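Local coordinates for protein prolyl oligopeptidase (Novosphingobium capsulatum, PDB 1YR2) that probably hydrolyses oligopeptides on the carboxyl side of proline, and far less readily of alanine, as a serine endopeptidase of the S9A family, at residues Phe428-Thr433 against Phe454-Phe459; Asp458-Gln463 against Arg480-Lys485; Val474-Val479 against Glu556-Asn561; Gly486-Leu491 against Gly517-Leu522. All blocks are in the same frame, centred on the assembly; numbering follows the deposited sequence.

Contact 1 of 4, residues Phe428-Thr433 against Phe454-Phe459; sequences FTQPAT and FDPADF
The F454 ring turns its edge to the backbone of T429, whose carbonyl O lies near the ring plane, 3.4 Å from CE2. P431 meets the same ring obliquely, with CD 3.9 Å from CZ. The F459 ring has the carbonyl oxygens of D455 and P456, from its own turn, at its edge. T429 CG2 rests 3.6 Å from F459 CB and comes to the ring itself obliquely, at CG.

T429 O is buried without any hydrogen-bond partner, and besides the F454 edge it meets P456 CB at 3.4 Å; both bring weakly polarised C-H groups against the oxygen. T429 itself has two aspects. With OG1 placed between the backbone N and the carbonyl carbon (chi1 53°), the methyl goes to F459 while the hydroxyl meets a water at 3.1 Å that donates to F459 O, so a branched polar residue suits the site.

Q430 runs out with CG anti to its backbone N, then bends at chi2 (63°), which brings its amide over to P456: OE1 lies 3.4 Å from CB. NE2 turns back to P431 O at 2.8 Å, in the carbonyl plane and on a lone pair. Putting an alanine at Q430 would probably leave P431 O without this donor and uncover the P456 ring.

D455 OD1 accepts from A457 N in an Asx turn that leads into strand 459-467. T429, F454 and F459 all touch M511 of helix 508-514; F454 also reaches helix 95-105, and T429 packs on V479 of strand 473-481.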
loop_
_atom_site.group_PDB
_atom_site.type_symbol
_atom_site.label_atom_id
_atom_site.label_comp_id
_atom_site.label_asym_id
_atom_site.label_seq_id
_atom_site.Cartn_x
_atom_site.Cartn_y
_atom_site.Cartn_z
ATOM N N PHE A 428 10.052 -3.084 -5.242
ATOM C CA PHE A 428 10.732 -3.749 -4.131
ATOM C C PHE A 428 12.139 -3.205 -3.910
ATOM O O PHE A 428 12.641 -3.249 -2.791
ATOM C CB PHE A 428 10.752 -5.259 -4.329
ATOM C CG PHE A 428 9.410 -5.853 -4.471
ATOM C CD1 PHE A 428 8.578 -5.953 -3.383
ATOM C CD2 PHE A 428 8.932 -6.254 -5.731
ATOM C CE1 PHE A 428 7.307 -6.476 -3.497
ATOM C CE2 PHE A 428 7.658 -6.845 -5.852
ATOM C CZ PHE A 428 6.839 -6.924 -4.726
ATOM N N THR A 429 12.767 -2.642 -4.947
ATOM C CA THR A 429 14.098 -2.050 -4.776
ATOM C C THR A 429 14.132 -0.599 -5.138
ATOM O O THR A 429 15.212 -0.029 -5.381
ATOM C CB THR A 429 15.118 -2.781 -5.638
ATOM O OG1 THR A 429 14.625 -2.813 -6.995
ATOM C CG2 THR A 429 15.196 -4.244 -5.175
ATOM N N GLN A 430 12.978 0.032 -5.116
ATOM C CA GLN A 430 12.858 1.460 -5.436
ATOM C C GLN A 430 11.881 2.129 -4.501
ATOM O O GLN A 430 10.658 2.057 -4.689
ATOM C CB GLN A 430 12.460 1.625 -6.895
ATOM C CG GLN A 430 12.238 3.055 -7.365
ATOM C CD GLN A 430 13.488 3.855 -7.260
ATOM O OE1 GLN A 430 14.349 3.758 -8.129
ATOM N NE2 GLN A 430 13.610 4.640 -6.192
ATOM N N PRO A 431 12.368 2.802 -3.462
ATOM C CA PRO A 431 11.476 3.651 -2.687
ATOM C C PRO A 431 10.799 4.682 -3.588
ATOM O O PRO A 431 11.401 5.115 -4.573
ATOM C CB PRO A 431 12.416 4.316 -1.672
ATOM C CG PRO A 431 13.642 3.457 -1.659
ATOM C CD PRO A 431 13.766 2.889 -3.018
ATOM N N ALA A 432 9.571 5.079 -3.248
ATOM C CA ALA A 432 8.749 5.905 -4.104
ATOM C C ALA A 432 9.584 7.083 -4.558
ATOM O O ALA A 432 10.210 7.759 -3.749
ATOM C CB ALA A 432 7.567 6.403 -3.390
ATOM N N THR A 433 9.557 7.303 -5.851
ATOM C CA THR A 433 10.341 8.343 -6.461
ATOM C C THR A 433 9.583 9.036 -7.556
ATOM O O THR A 433 8.728 8.440 -8.242
ATOM C CB THR A 433 11.672 7.723 -7.001
ATOM O OG1 THR A 433 12.533 8.783 -7.469
ATOM C CG2 THR A 433 11.456 6.832 -8.250
ATOM N N PHE A 454 21.864 2.566 -1.327
ATOM C CA PHE A 454 22.063 1.587 -2.383
ATOM C C PHE A 454 21.664 2.214 -3.690
ATOM O O PHE A 454 21.019 3.266 -3.712
ATOM C CB PHE A 454 21.242 0.314 -2.085
ATOM C CG PHE A 454 19.741 0.552 -2.031
ATOM C CD1 PHE A 454 19.108 0.940 -0.864
ATOM C CD2 PHE A 454 18.990 0.393 -3.153
ATOM C CE1 PHE A 454 17.741 1.186 -0.846
ATOM C CE2 PHE A 454 17.612 0.621 -3.127
ATOM C CZ PHE A 454 16.995 1.020 -1.997
ATOM N N ASP A 455 21.991 1.545 -4.789
ATOM C CA ASP A 455 21.562 1.966 -6.117
ATOM C C ASP A 455 20.481 1.040 -6.635
ATOM O O ASP A 455 20.779 -0.121 -6.877
ATOM C CB ASP A 455 22.763 1.886 -7.064
ATOM C CG ASP A 455 22.467 2.408 -8.466
ATOM O OD1 ASP A 455 21.288 2.681 -8.831
ATOM O OD2 ASP A 455 23.394 2.592 -9.280
ATOM N N PRO A 456 19.259 1.517 -6.826
ATOM C CA PRO A 456 18.189 0.672 -7.386
ATOM C C PRO A 456 18.545 -0.120 -8.661
ATOM O O PRO A 456 18.084 -1.257 -8.781
ATOM C CB PRO A 456 17.036 1.659 -7.636
ATOM C CG PRO A 456 17.255 2.681 -6.566
ATOM C CD PRO A 456 18.778 2.868 -6.497
ATOM N N ALA A 457 19.369 0.424 -9.550
ATOM C CA ALA A 457 19.858 -0.306 -10.738
ATOM C C ALA A 457 20.808 -1.504 -10.448
ATOM O O ALA A 457 21.129 -2.270 -11.352
ATOM C CB ALA A 457 20.562 0.666 -11.671
ATOM N N ASP A 458 21.246 -1.680 -9.202
ATOM C CA ASP A 458 22.034 -2.839 -8.834
ATOM C C ASP A 458 21.174 -4.056 -8.503
ATOM O O ASP A 458 21.691 -5.066 -8.064
ATOM C CB ASP A 458 22.911 -2.538 -7.612
ATOM C CG ASP A 458 24.188 -1.816 -7.965
ATOM O OD1 ASP A 458 24.475 -1.665 -9.160
ATOM O OD2 ASP A 458 24.985 -1.367 -7.092
ATOM N N PHE A 459 19.869 -3.961 -8.726
ATOM C CA PHE A 459 18.953 -5.031 -8.374
ATOM C C PHE A 459 17.987 -5.217 -9.541
ATOM O O PHE A 459 17.770 -4.280 -10.321
ATOM C CB PHE A 459 18.145 -4.668 -7.128
ATOM C CG PHE A 459 18.977 -4.340 -5.965
ATOM C CD1 PHE A 459 19.522 -3.073 -5.829
ATOM C CD2 PHE A 459 19.262 -5.301 -5.012
ATOM C CE1 PHE A 459 20.389 -2.818 -4.779
ATOM C CE2 PHE A 459 20.086 -5.001 -3.945
ATOM C CZ PHE A 459 20.635 -3.755 -3.863
HETATM O O HOH W 1 15.584 -2.492 -9.976
#

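Contact 2 of 4, residues Asp458-Gln463 against Arg480-Lys485; sequences DFRVEQ and RRKDAK
F459 and R481 cross at a slant, the ring meeting the aliphatic part of the arginine: CE2 lies 3.4 Å from CG, with ring and guanidinium planes 47° apart. Beyond CG the R481 chain bends away and grips D483 side-on, NE to OD1 at 2.8 Å and NH2 to OD2, while NH1 pairs with D515. A leucine in place of R481 could still lie against F459 but would probably leave D483 and D515 without their shared positive partner.

E462 and R480 form a salt bridge, NH2 to OE2 at 2.9 Å. The oxygen lies near the guanidinium plane but is approached from above its own carboxylate plane, the two planes being 24° apart; a water also joins OE2 to R480 NE.

R460 and K482 cross at about a right angle, CG of the lysine lying over one face of the guanidinium. Their charged ends, NH2 and NZ, are 4.3 Å apart, and K482 NZ is bound to A457 O, which probably eases the repulsion.

In the backbone, R460 and R480 exchange two hydrogen bonds, and K482 N donates to D458 O at 2.9 Å as the chain enters a type I turn from R481 to A484. This is an antiparallel beta hairpin, strands 459-467 and 473-481, at one edge of the alpha/beta-hydrolase sheet.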
loop_
_atom_site.group_PDB
_atom_site.type_symbol
_atom_site.label_atom_id
_atom_site.label_comp_id
_atom_site.label_asym_id
_atom_site.label_seq_id
_atom_site.Cartn_x
_atom_site.Cartn_y
_atom_site.Cartn_z
ATOM N N ASP A 458 21.246 -1.680 -9.202
ATOM C CA ASP A 458 22.034 -2.839 -8.834
ATOM C C ASP A 458 21.174 -4.056 -8.503
ATOM O O ASP A 458 21.691 -5.066 -8.064
ATOM C CB ASP A 458 22.911 -2.538 -7.612
ATOM C CG ASP A 458 24.188 -1.816 -7.965
ATOM O OD1 ASP A 458 24.475 -1.665 -9.160
ATOM O OD2 ASP A 458 24.985 -1.367 -7.092
ATOM N N PHE A 459 19.869 -3.961 -8.726
ATOM C CA PHE A 459 18.953 -5.031 -8.374
ATOM C C PHE A 459 17.987 -5.217 -9.541
ATOM O O PHE A 459 17.770 -4.280 -10.321
ATOM C CB PHE A 459 18.145 -4.668 -7.128
ATOM C CG PHE A 459 18.977 -4.340 -5.965
ATOM C CD1 PHE A 459 19.522 -3.073 -5.829
ATOM C CD2 PHE A 459 19.262 -5.301 -5.012
ATOM C CE1 PHE A 459 20.389 -2.818 -4.779
ATOM C CE2 PHE A 459 20.086 -5.001 -3.945
ATOM C CZ PHE A 459 20.635 -3.755 -3.863
ATOM N N ARG A 460 17.377 -6.394 -9.608
ATOM C CA ARG A 460 16.421 -6.718 -10.645
ATOM C C ARG A 460 15.156 -7.303 -10.043
ATOM O O ARG A 460 15.252 -8.244 -9.244
ATOM C CB ARG A 460 17.062 -7.772 -11.537
ATOM C CG ARG A 460 16.494 -7.863 -12.914
ATOM C CD ARG A 460 17.307 -8.814 -13.844
ATOM N NE ARG A 460 18.558 -8.207 -14.308
ATOM C CZ ARG A 460 19.792 -8.666 -14.060
ATOM N NH1 ARG A 460 20.001 -9.760 -13.329
ATOM N NH2 ARG A 460 20.841 -8.006 -14.543
ATOM N N VAL A 461 13.986 -6.770 -10.423
ATOM C CA VAL A 461 12.693 -7.392 -10.090
ATOM C C VAL A 461 12.280 -8.174 -11.329
ATOM O O VAL A 461 12.183 -7.589 -12.412
ATOM C CB VAL A 461 11.614 -6.332 -9.794
ATOM C CG1 VAL A 461 10.251 -6.944 -9.570
ATOM C CG2 VAL A 461 12.013 -5.491 -8.592
ATOM N N GLU A 462 12.014 -9.464 -11.181
ATOM C CA GLU A 462 11.551 -10.286 -12.298
ATOM C C GLU A 462 10.163 -10.796 -11.960
ATOM O O GLU A 462 9.793 -10.785 -10.810
ATOM C CB GLU A 462 12.494 -11.480 -12.462
ATOM C CG GLU A 462 13.837 -11.088 -13.039
ATOM C CD GLU A 462 14.771 -12.273 -13.246
ATOM O OE1 GLU A 462 14.604 -13.038 -14.213
ATOM O OE2 GLU A 462 15.686 -12.433 -12.423
ATOM N N GLN A 463 9.359 -11.186 -12.958
ATOM C CA GLN A 463 8.075 -11.803 -12.699
ATOM C C GLN A 463 7.946 -13.061 -13.529
ATOM O O GLN A 463 8.400 -13.096 -14.654
ATOM C CB GLN A 463 6.904 -10.842 -13.023
ATOM C CG GLN A 463 5.484 -11.433 -12.790
ATOM C CD GLN A 463 4.372 -10.436 -13.072
ATOM O OE1 GLN A 463 4.350 -9.812 -14.150
ATOM N NE2 GLN A 463 3.480 -10.237 -12.088
ATOM N N ARG A 480 16.314 -9.896 -6.808
ATOM C CA ARG A 480 17.689 -10.268 -6.444
ATOM C C ARG A 480 18.652 -9.176 -6.813
ATOM O O ARG A 480 18.502 -8.515 -7.846
ATOM C CB ARG A 480 18.106 -11.492 -7.221
ATOM C CG ARG A 480 17.474 -12.769 -6.710
ATOM C CD ARG A 480 17.723 -13.986 -7.575
ATOM N NE ARG A 480 17.071 -13.885 -8.882
ATOM C CZ ARG A 480 16.996 -14.903 -9.722
ATOM N NH1 ARG A 480 17.540 -16.067 -9.399
ATOM N NH2 ARG A 480 16.409 -14.762 -10.903
ATOM N N ARG A 481 19.652 -8.995 -5.977
ATOM C CA ARG A 481 20.785 -8.190 -6.349
ATOM C C ARG A 481 21.542 -8.808 -7.558
ATOM O O ARG A 481 21.492 -10.003 -7.777
ATOM C CB ARG A 481 21.686 -8.036 -5.122
ATOM C CG ARG A 481 22.641 -6.872 -5.175
ATOM C CD ARG A 481 23.310 -6.701 -3.818
ATOM N NE ARG A 481 23.994 -7.928 -3.405
ATOM C CZ ARG A 481 24.482 -8.152 -2.202
ATOM N NH1 ARG A 481 24.287 -7.264 -1.245
ATOM N NH2 ARG A 481 25.105 -9.291 -1.921
ATOM N N LYS A 482 22.220 -7.956 -8.328
ATOM C CA LYS A 482 22.827 -8.350 -9.598
ATOM C C LYS A 482 24.136 -9.180 -9.453
ATOM O O LYS A 482 24.721 -9.611 -10.457
ATOM C CB LYS A 482 23.062 -7.119 -10.507
ATOM C CG LYS A 482 21.801 -6.592 -11.117
ATOM C CD LYS A 482 22.033 -5.466 -12.118
ATOM C CE LYS A 482 20.689 -5.027 -12.725
ATOM N NZ LYS A 482 20.909 -3.805 -13.516
ATOM N N ASP A 483 24.592 -9.405 -8.222
ATOM C CA ASP A 483 25.580 -10.449 -7.983
ATOM C C ASP A 483 24.994 -11.877 -7.945
ATOM O O ASP A 483 25.729 -12.837 -7.961
ATOM C CB ASP A 483 26.434 -10.173 -6.732
ATOM C CG ASP A 483 25.650 -10.104 -5.461
ATOM O OD1 ASP A 483 24.441 -9.766 -5.454
ATOM O OD2 ASP A 483 26.200 -10.379 -4.379
ATOM N N ALA A 484 23.679 -12.019 -7.905
ATOM C CA ALA A 484 23.066 -13.353 -7.918
ATOM C C ALA A 484 23.280 -14.042 -9.298
ATOM O O ALA A 484 22.794 -13.582 -10.339
ATOM C CB ALA A 484 21.580 -13.257 -7.600
ATOM N N LYS A 485 24.027 -15.137 -9.277
ATOM C CA LYS A 485 24.368 -15.877 -10.484
ATOM C C LYS A 485 24.176 -17.354 -10.215
ATOM O O LYS A 485 24.862 -18.210 -10.781
ATOM C CB LYS A 485 25.817 -15.578 -10.877
ATOM C CG LYS A 485 26.057 -14.127 -11.263
ATOM C CD LYS A 485 25.571 -13.777 -12.673
ATOM C CE LYS A 485 25.998 -12.346 -13.015
ATOM N NZ LYS A 485 25.247 -11.794 -14.184
HETATM O O HOH W 2 21.990 -11.276 -11.376
HETATM O O HOH W 3 15.474 -11.590 -9.634
#

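Contact 3 of 4, residues Val474-Val479 against Glu556-Asn561; sequences VPMFIV and EWLIAN
The methyl of M476 sits where W557 and L558 of the helix meet, in a purely apolar contact: CE is 3.8 Å from W557 CE3 and equally 3.8 Å from L558 CD2. M476 sets out with CG anti to its backbone N (chi1 177°) and bends only at chi3 (53°), the last turn swinging CE to the helix; a long, unbranched and flexible chain suits this span. I478, two residues on along the strand, sends CD1 to within 3.8 Å of W557 CZ3, crossing the indole at about a right angle, and slides past L558 in the opposite direction with CD1 4.1 Å from CD2. Both strand residues come to the indole obliquely, at its six-membered ring.

The pairing lays the end of helix 544-560 on one face of the central sheet of the alpha/beta-hydrolase fold. Helix and strand 473-481 pass at 11.6 Å between their local axes, crossing at -51°. L558 also touches A521 of the next strand, and M476 touches A554 one turn earlier.

Hydrogen bonds stay within the helix segment. N561, the first residue past the helix, gives both its backbone N and ND2 to W557 O, the latter at 2.8 Å in the carbonyl plane on a lone pair. That short amide also puts ND2 over one face of the indole, 3.2 Å above its plane and toward its rim.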
loop_
_atom_site.group_PDB
_atom_site.type_symbol
_atom_site.label_atom_id
_atom_site.label_comp_id
_atom_site.label_asym_id
_atom_site.label_seq_id
_atom_site.Cartn_x
_atom_site.Cartn_y
_atom_site.Cartn_z
ATOM N N VAL A 474 -0.134 -18.734 -11.615
ATOM C CA VAL A 474 -0.079 -17.761 -10.556
ATOM C C VAL A 474 1.171 -16.915 -10.826
ATOM O O VAL A 474 2.252 -17.441 -11.139
ATOM C CB VAL A 474 0.070 -18.432 -9.214
ATOM C CG1 VAL A 474 0.076 -17.405 -8.087
ATOM C CG2 VAL A 474 -1.019 -19.487 -9.027
ATOM N N PRO A 475 1.043 -15.610 -10.680
ATOM C CA PRO A 475 2.221 -14.736 -10.770
ATOM C C PRO A 475 3.108 -14.788 -9.510
ATOM O O PRO A 475 2.652 -14.944 -8.387
ATOM C CB PRO A 475 1.623 -13.326 -10.949
ATOM C CG PRO A 475 0.140 -13.493 -11.060
ATOM C CD PRO A 475 -0.198 -14.851 -10.429
ATOM N N MET A 476 4.398 -14.697 -9.741
ATOM C CA MET A 476 5.369 -14.522 -8.663
ATOM C C MET A 476 6.457 -13.540 -9.085
ATOM O O MET A 476 6.957 -13.600 -10.211
ATOM C CB MET A 476 5.993 -15.851 -8.268
ATOM C CG MET A 476 7.082 -15.753 -7.199
ATOM S SD MET A 476 7.404 -17.372 -6.453
ATOM C CE MET A 476 7.696 -18.378 -7.864
ATOM N N PHE A 477 6.835 -12.663 -8.143
ATOM C CA PHE A 477 7.948 -11.725 -8.288
ATOM C C PHE A 477 9.162 -12.350 -7.646
ATOM O O PHE A 477 9.059 -13.018 -6.606
ATOM C CB PHE A 477 7.700 -10.400 -7.542
ATOM C CG PHE A 477 6.558 -9.591 -8.052
ATOM C CD1 PHE A 477 6.576 -9.079 -9.331
ATOM C CD2 PHE A 477 5.436 -9.375 -7.266
ATOM C CE1 PHE A 477 5.498 -8.376 -9.833
ATOM C CE2 PHE A 477 4.354 -8.639 -7.762
ATOM C CZ PHE A 477 4.407 -8.129 -9.039
ATOM N N ILE A 478 10.309 -12.190 -8.277
ATOM C CA ILE A 478 11.589 -12.649 -7.724
ATOM C C ILE A 478 12.549 -11.480 -7.812
ATOM O O ILE A 478 12.720 -10.892 -8.895
ATOM C CB ILE A 478 12.101 -13.816 -8.594
ATOM C CG1 ILE A 478 11.149 -14.995 -8.497
ATOM C CG2 ILE A 478 13.493 -14.297 -8.103
ATOM C CD1 ILE A 478 11.335 -15.949 -9.620
ATOM N N VAL A 479 13.181 -11.135 -6.700
ATOM C CA VAL A 479 13.936 -9.909 -6.608
ATOM C C VAL A 479 15.291 -10.265 -6.074
ATOM O O VAL A 479 15.414 -10.885 -5.038
ATOM C CB VAL A 479 13.282 -8.926 -5.613
ATOM C CG1 VAL A 479 14.001 -7.585 -5.677
ATOM C CG2 VAL A 479 11.833 -8.738 -5.942
ATOM N N GLU A 556 8.046 -24.968 -4.545
ATOM C CA GLU A 556 8.552 -26.007 -5.429
ATOM C C GLU A 556 9.212 -25.448 -6.692
ATOM O O GLU A 556 10.227 -25.963 -7.139
ATOM C CB GLU A 556 7.435 -27.007 -5.772
ATOM C CG GLU A 556 7.040 -27.824 -4.562
ATOM C CD GLU A 556 5.908 -28.792 -4.807
ATOM O OE1 GLU A 556 4.926 -28.442 -5.520
ATOM O OE2 GLU A 556 6.012 -29.915 -4.279
ATOM N N TRP A 557 8.603 -24.414 -7.252
ATOM C CA TRP A 557 9.016 -23.810 -8.505
ATOM C C TRP A 557 10.381 -23.178 -8.311
ATOM O O TRP A 557 11.256 -23.300 -9.157
ATOM C CB TRP A 557 8.013 -22.740 -8.980
ATOM C CG TRP A 557 8.277 -22.276 -10.343
ATOM C CD1 TRP A 557 7.740 -22.770 -11.497
ATOM C CD2 TRP A 557 9.205 -21.266 -10.730
ATOM N NE1 TRP A 557 8.252 -22.087 -12.568
ATOM C CE2 TRP A 557 9.155 -21.163 -12.130
ATOM C CE3 TRP A 557 10.076 -20.408 -10.019
ATOM C CZ2 TRP A 557 9.955 -20.262 -12.850
ATOM C CZ3 TRP A 557 10.862 -19.507 -10.730
ATOM C CH2 TRP A 557 10.826 -19.468 -12.136
ATOM N N LEU A 558 10.557 -22.499 -7.196
ATOM C CA LEU A 558 11.792 -21.770 -6.945
ATOM C C LEU A 558 12.977 -22.742 -6.822
ATOM O O LEU A 558 14.075 -22.442 -7.241
ATOM C CB LEU A 558 11.650 -20.960 -5.681
ATOM C CG LEU A 558 10.691 -19.755 -5.626
ATOM C CD1 LEU A 558 10.387 -19.266 -4.160
ATOM C CD2 LEU A 558 11.241 -18.643 -6.476
ATOM N N ILE A 559 12.729 -23.887 -6.211
ATOM C CA ILE A 559 13.737 -24.945 -6.070
ATOM C C ILE A 559 14.005 -25.627 -7.381
ATOM O O ILE A 559 15.176 -25.838 -7.740
ATOM C CB ILE A 559 13.362 -25.948 -4.950
ATOM C CG1 ILE A 559 13.317 -25.195 -3.621
ATOM C CG2 ILE A 559 14.386 -27.117 -4.936
ATOM C CD1 ILE A 559 12.762 -25.934 -2.440
ATOM N N ALA A 560 12.937 -25.937 -8.112
ATOM C CA ALA A 560 13.058 -26.647 -9.388
ATOM C C ALA A 560 13.734 -25.805 -10.455
ATOM O O ALA A 560 14.388 -26.320 -11.391
ATOM C CB ALA A 560 11.692 -27.079 -9.860
ATOM N N ASN A 561 13.584 -24.505 -10.334
ATOM C CA ASN A 561 14.028 -23.613 -11.385
ATOM C C ASN A 561 15.304 -22.865 -11.048
ATOM O O ASN A 561 15.672 -21.921 -11.731
ATOM C CB ASN A 561 12.884 -22.689 -11.797
ATOM C CG ASN A 561 11.818 -23.442 -12.529
ATOM O OD1 ASN A 561 11.926 -23.602 -13.748
ATOM N ND2 ASN A 561 10.870 -24.055 -11.784
#

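Contact 4 of 4, residues Gly486-Leu491 against Gly517-Leu522; sequences GPLPTL and GGAFAL
Two successive glycines, G517 and G518, face the leucine-proline pair L488-P489, so bare backbone meets the approach to a strand: G517 O touches both methyls of L488, each at 3.7 Å. G517 has a positive phi and is the C-prime residue of a Schellman motif closing helix 508-514, where a side chain would be jammed against the preceding carbonyl. A side chain on G518 would begin close to P489 O.

Here the beta-alpha-beta crossover of the alpha/beta-hydrolase fold is completed: strand 490-493, helix 508-514 and strand 519-523, the two strands parallel. P489 O takes A519 N at 2.8 Å, nearly along the C=O axis. A519 O then receives L491 N, and L491 O receives A521 N, the donors tilted about 20° from the carbonyl planes. A519 O also meets T490 CA at 3.2 Å in a C-H...O contact and accepts from W513 NE1, which ties the crossover helix to the strand.

On one face of the sheet L491 crosses F520 at a slant, CD2 4.0 Å from CD1, and F520 stacks on F510. The other face carries the small A519, whose methyl fits against T490 OG1 at 3.5 Å. With OG1 beside its backbone N (chi1 -64°), that threonine hydroxyl bonds with T564 OG1 and donates to L488 O at 2.8 Å, from above the carbonyl plane.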
loop_
_atom_site.group_PDB
_atom_site.type_symbol
_atom_site.label_atom_id
_atom_site.label_comp_id
_atom_site.label_asym_id
_atom_site.label_seq_id
_atom_site.Cartn_x
_atom_site.Cartn_y
_atom_site.Cartn_z
ATOM N N GLY A 486 23.236 -17.652 -9.340
ATOM C CA GLY A 486 22.877 -19.004 -9.010
ATOM C C GLY A 486 21.859 -19.054 -7.894
ATOM O O GLY A 486 21.341 -18.016 -7.473
ATOM N N PRO A 487 21.553 -20.264 -7.439
ATOM C CA PRO A 487 20.622 -20.479 -6.315
ATOM C C PRO A 487 21.049 -19.732 -5.053
ATOM O O PRO A 487 22.231 -19.719 -4.729
ATOM C CB PRO A 487 20.655 -22.000 -6.079
ATOM C CG PRO A 487 21.350 -22.591 -7.260
ATOM C CD PRO A 487 22.021 -21.528 -8.047
ATOM N N LEU A 488 20.098 -19.114 -4.365
ATOM C CA LEU A 488 20.401 -18.342 -3.163
ATOM C C LEU A 488 19.435 -18.690 -2.034
ATOM O O LEU A 488 18.314 -19.057 -2.313
ATOM C CB LEU A 488 20.260 -16.865 -3.492
ATOM C CG LEU A 488 21.368 -16.224 -4.321
ATOM C CD1 LEU A 488 21.014 -14.755 -4.574
ATOM C CD2 LEU A 488 22.705 -16.365 -3.601
ATOM N N PRO A 489 19.847 -18.567 -0.771
ATOM C CA PRO A 489 18.853 -18.543 0.317
ATOM C C PRO A 489 17.731 -17.554 -0.038
ATOM O O PRO A 489 17.987 -16.430 -0.501
ATOM C CB PRO A 489 19.645 -18.057 1.507
ATOM C CG PRO A 489 21.029 -18.548 1.220
ATOM C CD PRO A 489 21.217 -18.438 -0.264
ATOM N N THR A 490 16.491 -17.975 0.170
ATOM C CA THR A 490 15.348 -17.267 -0.379
ATOM C C THR A 490 14.317 -17.092 0.706
ATOM O O THR A 490 14.044 -18.000 1.477
ATOM C CB THR A 490 14.750 -18.052 -1.557
ATOM O OG1 THR A 490 15.699 -18.139 -2.616
ATOM C CG2 THR A 490 13.547 -17.349 -2.168
ATOM N N LEU A 491 13.756 -15.885 0.746
ATOM C CA LEU A 491 12.639 -15.537 1.590
ATOM C C LEU A 491 11.417 -15.393 0.683
ATOM O O LEU A 491 11.376 -14.492 -0.167
ATOM C CB LEU A 491 12.943 -14.220 2.310
ATOM C CG LEU A 491 12.009 -13.776 3.446
ATOM C CD1 LEU A 491 12.622 -12.559 4.173
ATOM C CD2 LEU A 491 10.678 -13.402 2.937
ATOM N N GLY A 517 22.430 -10.331 0.189
ATOM C CA GLY A 517 22.724 -11.467 -0.677
ATOM C C GLY A 517 21.683 -12.586 -0.726
ATOM O O GLY A 517 21.993 -13.708 -1.175
ATOM N N GLY A 518 20.476 -12.329 -0.210
ATOM C CA GLY A 518 19.394 -13.296 -0.278
ATOM C C GLY A 518 18.481 -12.988 -1.455
ATOM O O GLY A 518 18.477 -11.857 -1.957
ATOM N N ALA A 519 17.710 -13.974 -1.896
ATOM C CA ALA A 519 16.670 -13.769 -2.891
ATOM C C ALA A 519 15.362 -13.566 -2.184
ATOM O O ALA A 519 15.143 -14.131 -1.099
ATOM C CB ALA A 519 16.592 -14.934 -3.827
ATOM N N PHE A 520 14.529 -12.697 -2.758
ATOM C CA PHE A 520 13.187 -12.451 -2.280
ATOM C C PHE A 520 12.181 -12.854 -3.357
ATOM O O PHE A 520 12.364 -12.589 -4.557
ATOM C CB PHE A 520 13.031 -11.001 -1.847
ATOM C CG PHE A 520 11.619 -10.613 -1.500
ATOM C CD1 PHE A 520 11.031 -11.065 -0.330
ATOM C CD2 PHE A 520 10.866 -9.851 -2.358
ATOM C CE1 PHE A 520 9.745 -10.683 0.027
ATOM C CE2 PHE A 520 9.549 -9.486 -2.041
ATOM C CZ PHE A 520 8.986 -9.924 -0.826
ATOM N N ALA A 521 11.137 -13.542 -2.911
ATOM C CA ALA A 521 10.046 -13.971 -3.785
ATOM C C ALA A 521 8.736 -13.688 -3.121
ATOM O O ALA A 521 8.590 -13.814 -1.906
ATOM C CB ALA A 521 10.214 -15.437 -4.060
ATOM N N LEU A 522 7.765 -13.252 -3.902
ATOM C CA LEU A 522 6.444 -12.960 -3.410
ATOM C C LEU A 522 5.452 -13.525 -4.416
ATOM O O LEU A 522 5.515 -13.187 -5.597
ATOM C CB LEU A 522 6.240 -11.456 -3.260
ATOM C CG LEU A 522 4.882 -10.981 -2.688
ATOM C CD1 LEU A 522 4.978 -9.619 -2.103
ATOM C CD2 LEU A 522 3.774 -10.968 -3.751
#

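Contacts 2, 3 and 4 belong to one mixed sheet, the core of the hydrolase domain, where strands 459-467, 473-481, 519-523 and 490-493 lie side by side in that order. Contacts 2 and 3 share strand 473-481, and contact 4 adjoins it through backbone bonds from V479 and F477 to F520 and L522; its centre is about 10 Å from those of both. The centre of contact 1 is about 11 Å from that of contact 2, with D458 and F459 in common, where the chain leaves the beta-propeller for the sheet. Contact 1 closes before contacts 3 and 4 open, and contact 4 is nested within the loop closed by contact 3. Propeller and alpha/beta-hydrolase domain thus meet beside the first hairpin.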